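Local coordinates for protein putative dioxygenase (Nostoc punctiforme, PDB 2PEB) that binds a zinc ion and is probably an oxidoreductase of the DOPA 4,5-dioxygenase family, at residues Val16-Ala21 with Gly42-Lys47; Ala27-Gly32 with Gly55-Ala60. One frame throughout, in Å; residues are numbered along the deposited sequence.

Contact 1 of 2, residues Val16-Ala21 with Gly42-Lys47; sequences VYFDAA and GRWFDK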
loop_
_atom_site.group_PDB
_atom_site.type_symbol
_atom_site.label_atom_id
_atom_site.label_comp_id
_atom_site.label_asym_id
_atom_site.label_seq_id
_atom_site.Cartn_x
_atom_site.Cartn_y
_atom_site.Cartn_z
ATOM N N VAL A 16 -1.169 9.294 8.775
ATOM C CA VAL A 16 -1.828 8.389 9.707
ATOM C C VAL A 16 -3.039 9.109 10.230
ATOM O O VAL A 16 -2.931 10.130 10.946
ATOM C CB VAL A 16 -0.875 7.987 10.857
ATOM C CG1 VAL A 16 -1.571 7.021 11.805
ATOM C CG2 VAL A 16 0.437 7.372 10.328
ATOM N N TYR A 17 -4.213 8.642 9.810
ATOM C CA TYR A 17 -5.471 9.227 10.191
ATOM C C TYR A 17 -5.969 8.693 11.531
ATOM O O TYR A 17 -5.719 7.536 11.907
ATOM C CB TYR A 17 -6.517 9.029 9.082
ATOM C CG TYR A 17 -6.057 9.651 7.793
ATOM C CD1 TYR A 17 -6.283 10.991 7.549
ATOM C CD2 TYR A 17 -5.355 8.913 6.818
ATOM C CE1 TYR A 17 -5.816 11.603 6.398
ATOM C CE2 TYR A 17 -4.906 9.522 5.629
ATOM C CZ TYR A 17 -5.155 10.878 5.436
ATOM O OH TYR A 17 -4.712 11.540 4.325
ATOM N N PHE A 18 -6.688 9.546 12.241
ATOM C CA PHE A 18 -7.256 9.146 13.523
ATOM C C PHE A 18 -8.444 10.022 13.893
ATOM O O PHE A 18 -8.692 11.065 13.302
ATOM C CB PHE A 18 -6.178 9.220 14.625
ATOM C CG PHE A 18 -5.621 10.594 14.804
ATOM C CD1 PHE A 18 -6.250 11.510 15.640
ATOM C CD2 PHE A 18 -4.514 11.005 14.047
ATOM C CE1 PHE A 18 -5.780 12.786 15.756
ATOM C CE2 PHE A 18 -4.055 12.288 14.158
ATOM C CZ PHE A 18 -4.671 13.172 15.004
ATOM N N ASP A 19 -9.175 9.587 14.907
ATOM C CA ASP A 19 -10.176 10.448 15.545
ATOM C C ASP A 19 -9.964 10.356 17.049
ATOM O O ASP A 19 -9.044 9.674 17.488
ATOM C CB ASP A 19 -11.598 10.085 15.109
ATOM C CG ASP A 19 -11.955 8.647 15.371
ATOM O OD1 ASP A 19 -11.353 8.004 16.239
ATOM O OD2 ASP A 19 -12.870 8.143 14.692
ATOM N N ALA A 20 -10.798 11.036 17.833
ATOM C CA ALA A 20 -10.681 10.993 19.303
ATOM C C ALA A 20 -10.573 9.574 19.838
ATOM O O ALA A 20 -9.773 9.324 20.727
ATOM C CB ALA A 20 -11.868 11.694 19.961
ATOM N N ALA A 21 -11.414 8.664 19.336
ATOM C CA ALA A 21 -11.430 7.258 19.784
ATOM C C ALA A 21 -10.124 6.522 19.554
ATOM O O ALA A 21 -9.738 5.668 20.347
ATOM C CB ALA A 21 -12.578 6.484 19.116
ATOM N N GLY A 42 5.895 15.098 11.312
ATOM C CA GLY A 42 5.279 16.404 11.209
ATOM C C GLY A 42 4.275 16.640 12.308
ATOM O O GLY A 42 4.094 15.827 13.229
ATOM N N ARG A 43 3.573 17.765 12.206
ATOM C CA ARG A 43 2.665 18.190 13.255
ATOM C C ARG A 43 1.434 17.291 13.332
ATOM O O ARG A 43 1.071 16.610 12.367
ATOM C CB ARG A 43 2.243 19.634 13.015
ATOM C CG ARG A 43 1.867 19.874 11.584
ATOM N N TRP A 44 0.826 17.297 14.489
ATOM C CA TRP A 44 -0.354 16.580 14.758
ATOM C C TRP A 44 -1.511 17.523 14.378
ATOM O O TRP A 44 -1.581 18.643 14.859
ATOM C CB TRP A 44 -0.310 16.239 16.237
ATOM C CG TRP A 44 -1.267 15.300 16.658
ATOM C CD1 TRP A 44 -2.591 15.527 16.826
ATOM C CD2 TRP A 44 -1.037 13.938 17.019
ATOM N NE1 TRP A 44 -3.211 14.390 17.268
ATOM C CE2 TRP A 44 -2.277 13.396 17.391
ATOM C CE3 TRP A 44 0.096 13.134 17.106
ATOM C CZ2 TRP A 44 -2.424 12.078 17.789
ATOM C CZ3 TRP A 44 -0.058 11.841 17.517
ATOM C CH2 TRP A 44 -1.300 11.321 17.844
ATOM N N PHE A 45 -2.385 17.089 13.478
ATOM C CA PHE A 45 -3.628 17.831 13.178
ATOM C C PHE A 45 -4.834 17.072 13.715
ATOM O O PHE A 45 -5.199 16.038 13.183
ATOM C CB PHE A 45 -3.751 18.039 11.681
ATOM C CG PHE A 45 -2.681 18.921 11.111
ATOM C CD1 PHE A 45 -2.808 20.299 11.195
ATOM C CD2 PHE A 45 -1.547 18.387 10.511
ATOM C CE1 PHE A 45 -1.836 21.150 10.672
ATOM C CE2 PHE A 45 -0.551 19.233 10.001
ATOM C CZ PHE A 45 -0.702 20.623 10.077
ATOM N N ASP A 46 -5.476 17.584 14.759
ATOM C CA ASP A 46 -6.648 16.907 15.304
ATOM C C ASP A 46 -7.878 17.035 14.407
ATOM O O ASP A 46 -8.771 16.181 14.452
ATOM C CB ASP A 46 -6.959 17.416 16.712
ATOM C CG ASP A 46 -6.039 16.822 17.743
ATOM O OD1 ASP A 46 -5.960 15.574 17.832
ATOM O OD2 ASP A 46 -5.382 17.607 18.456
ATOM N N LYS A 47 -7.881 18.058 13.567
ATOM C CA LYS A 47 -8.985 18.346 12.668
ATOM C C LYS A 47 -8.564 18.198 11.202
ATOM O O LYS A 47 -7.386 18.324 10.859
ATOM C CB LYS A 47 -9.473 19.788 12.930
ATOM C CG LYS A 47 -10.193 19.966 14.272
#
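Asp-46 OD1 is approached by three groups. The indole N-H of Trp-44 donates to it, Trp-44 NE1 to Asp-46 OD1 3.0 Å, with OD1 close to the indole plane but the N-H reaching it from above the carboxylate plane. The 139° at hydrogen marks a bent bond. Arg-23 NE forms a salt bridge with the same oxygen. Finally, CE1 of Phe-18 lies 3.5 Å from Asp-46 OD1, which sits at the edge of the phenyl ring, the carboxylate standing 87° to it.

Phe-18 carries the apolar half. Its CG is wedged between its own backbone N and carbonyl carbon, and the ring reaches the pyrrole side of Trp-44, with Phe-18 CZ 3.4 Å from Trp-44 CE2. Phe-18 CE2 lies over one indole face and Trp-44 CZ2 over one phenyl face, each offset toward the rim. The planes meet obliquely, at 43°. Phe-18 CZ also comes within 3.4 Å of Phe-45 O. From helix 23-36, Ala-26 touches Phe-18 and Ala-27 touches Trp-44. Because strand 55-61 lies between strands 11-18 and 40-45, these side chains bridge over it on its helix-facing side, as expected for the first beta-alpha-beta unit of a ferredoxin-like fold.

Contact 2 of 2, residues Ala27-Gly32 with Gly55-Ala60; sequences ARVREG and GMYQVA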
loop_
_atom_site.group_PDB
_atom_site.type_symbol
_atom_site.label_atom_id
_atom_site.label_comp_id
_atom_site.label_asym_id
_atom_site.label_seq_id
_atom_site.Cartn_x
_atom_site.Cartn_y
_atom_site.Cartn_z
ATOM N N ALA A 27 -1.029 7.666 18.642
ATOM C CA ALA A 27 0.152 8.207 19.379
ATOM C C ALA A 27 1.188 7.115 19.561
ATOM O O ALA A 27 2.389 7.344 19.442
ATOM C CB ALA A 27 -0.244 8.792 20.708
ATOM N N ARG A 28 0.712 5.913 19.840
ATOM C CA ARG A 28 1.603 4.753 20.028
ATOM C C ARG A 28 2.299 4.336 18.738
ATOM O O ARG A 28 3.462 3.940 18.732
ATOM C CB ARG A 28 0.820 3.574 20.609
ATOM C CG ARG A 28 0.219 3.867 21.979
ATOM C CD ARG A 28 0.221 2.641 22.877
ATOM N NE ARG A 28 -0.481 1.510 22.273
ATOM C CZ ARG A 28 -1.800 1.302 22.321
ATOM N NH1 ARG A 28 -2.614 2.160 22.941
ATOM N NH2 ARG A 28 -2.312 0.229 21.726
ATOM N N VAL A 29 1.574 4.390 17.630
ATOM C CA VAL A 29 2.127 4.077 16.332
ATOM C C VAL A 29 3.181 5.115 16.019
ATOM O O VAL A 29 4.238 4.817 15.450
ATOM C CB VAL A 29 1.003 4.030 15.231
ATOM C CG1 VAL A 29 1.633 4.079 13.844
ATOM C CG2 VAL A 29 0.091 2.773 15.435
ATOM N N ARG A 30 2.892 6.367 16.384
ATOM C CA ARG A 30 3.801 7.453 16.107
ATOM C C ARG A 30 5.127 7.276 16.837
ATOM O O ARG A 30 6.204 7.491 16.245
ATOM C CB ARG A 30 3.170 8.790 16.468
ATOM C CG ARG A 30 3.916 9.952 15.846
ATOM C CD ARG A 30 3.092 11.215 15.912
ATOM N NE ARG A 30 3.886 12.347 15.473
ATOM C CZ ARG A 30 4.480 13.241 16.258
ATOM N NH1 ARG A 30 4.398 13.195 17.595
ATOM N NH2 ARG A 30 5.169 14.215 15.678
ATOM N N GLU A 31 5.039 6.872 18.086
ATOM C CA GLU A 31 6.220 6.593 18.907
ATOM C C GLU A 31 6.997 5.403 18.365
ATOM O O GLU A 31 8.224 5.422 18.312
ATOM C CB GLU A 31 5.813 6.321 20.333
ATOM C CG GLU A 31 6.993 6.157 21.290
ATOM C CD GLU A 31 7.583 4.762 21.351
ATOM O OE1 GLU A 31 6.881 3.805 20.970
ATOM O OE2 GLU A 31 8.756 4.613 21.785
ATOM N N GLY A 32 6.298 4.378 17.924
ATOM C CA GLY A 32 6.953 3.238 17.294
ATOM C C GLY A 32 7.752 3.640 16.068
ATOM O O GLY A 32 8.857 3.171 15.851
ATOM N N GLY A 55 -8.525 14.061 11.048
ATOM C CA GLY A 55 -7.282 14.347 11.722
ATOM C C GLY A 55 -6.188 13.357 11.330
ATOM O O GLY A 55 -6.453 12.183 11.030
HETATM N N MSE A 56 -4.957 13.855 11.303
HETATM C CA MSE A 56 -3.810 13.040 10.890
HETATM C C MSE A 56 -2.539 13.642 11.373
HETATM O O MSE A 56 -2.536 14.761 11.894
HETATM C CB MSE A 56 -3.722 12.785 9.351
HETATM C CG MSE A 56 -3.569 14.047 8.481
HETATM SE SE MSE A 56 -1.728 14.546 8.308
HETATM C CE MSE A 56 -1.891 16.377 7.661
ATOM N N TYR A 57 -1.489 12.858 11.270
ATOM C CA TYR A 57 -0.129 13.359 11.336
ATOM C C TYR A 57 0.684 12.802 10.174
ATOM O O TYR A 57 0.350 11.761 9.603
ATOM C CB TYR A 57 0.521 13.101 12.709
ATOM C CG TYR A 57 0.682 11.653 13.052
ATOM C CD1 TYR A 57 1.694 10.902 12.477
ATOM C CD2 TYR A 57 -0.169 11.039 13.952
ATOM C CE1 TYR A 57 1.847 9.553 12.771
ATOM C CE2 TYR A 57 -0.008 9.680 14.286
ATOM C CZ TYR A 57 0.985 8.958 13.682
ATOM O OH TYR A 57 1.178 7.645 14.007
ATOM N N GLN A 58 1.728 13.540 9.813
ATOM C CA GLN A 58 2.570 13.216 8.668
ATOM C C GLN A 58 3.856 12.571 9.165
ATOM O O GLN A 58 4.397 12.953 10.199
ATOM C CB GLN A 58 2.895 14.503 7.896
ATOM C CG GLN A 58 4.021 14.388 6.902
ATOM C CD GLN A 58 4.234 15.655 6.086
ATOM O OE1 GLN A 58 3.296 16.189 5.464
ATOM N NE2 GLN A 58 5.472 16.122 6.060
ATOM N N VAL A 59 4.322 11.596 8.408
ATOM C CA VAL A 59 5.603 10.973 8.616
ATOM C C VAL A 59 6.308 10.985 7.254
ATOM O O VAL A 59 5.780 10.382 6.309
ATOM C CB VAL A 59 5.427 9.493 9.016
ATOM C CG1 VAL A 59 6.766 8.870 9.445
ATOM C CG2 VAL A 59 4.395 9.351 10.144
ATOM N N ALA A 60 7.458 11.632 7.144
ATOM C CA ALA A 60 8.281 11.686 5.928
ATOM C C ALA A 60 9.500 10.799 6.052
ATOM O O ALA A 60 10.117 10.743 7.094
ATOM C CB ALA A 60 8.731 13.133 5.589
HETATM O O HOH W 1 4.014 13.477 12.712
#
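The ring of Tyr-57 has the Arg-30 chain lying across one face, and Val-59 CG2 from its own strand at its edge. Arg-30 CD stands 3.5 Å from the Tyr-57 ring centroid and only 2° off the normal, which defines a CH-pi contact over the ring centre. The guanidinium is turned 67° from the ring and has water 1 at its edge, in plane; Arg-30 CZ is 5.5 Å from the Tyr-57 centroid, so any cation-pi attraction is weak at most.

Arg-30 gets there with CG trans to its backbone N (chi1 -164°) and an extended chain from CG to NE, which lays successive methylenes along the tyrosine: Arg-30 CB is 3.4 Å from Tyr-57 OH, and Arg-30 CG is 3.7 Å from Tyr-57 CE1. In one of its two conformers, Arg-30 NE donates to water 1 (3.0 Å), which in turn donates to Gln-58 O at 2.6 Å, linking helix and strand.

The hydroxyl ends against the helix. Tyr-57 OH is 3.6 Å from Val-29 CG1, but its hydrogen bond goes to Ala-26 O, one turn before Arg-30; the Arg-30 amide, though near, is badly angled for bonding to it. Trp-44 also meets the tyrosine ring, their planes at a shallow tilt. A leucine in place of the tyrosine would probably leave Ala-26 O without its hydroxyl donor and the Arg-30 methylenes without a flat surface to lie on, letting that chain shift. Along strand 55-61 side chains alternate: Tyr-57 and Val-59 face helix 23-36, whereas Met-56 (built as selenomethionine) and Gln-58 touch the zinc ligands His-15 and His-13. This is the helix-on-sheet core of a ferredoxin-like fold.

Overall arrangement
From the N terminus, strand 11-18 leads into helix 23-36, then strand 40-45, and the chain returns along strand 55-61. Contact 1 closes the loop that holds the helix, joining 16-21 to 42-47. Contact 2 starts inside that loop, on the helix, and closes beyond it on strand 55-61, so the two cross rather than nest. Their centres are about 8 Å apart and they meet in the sheet, where a probable hydrogen bond joins Phe-45 N to Met-56 O at 2.8 Å. Together they tie one helix to three neighbouring strands, with 55-61 in the middle of the three.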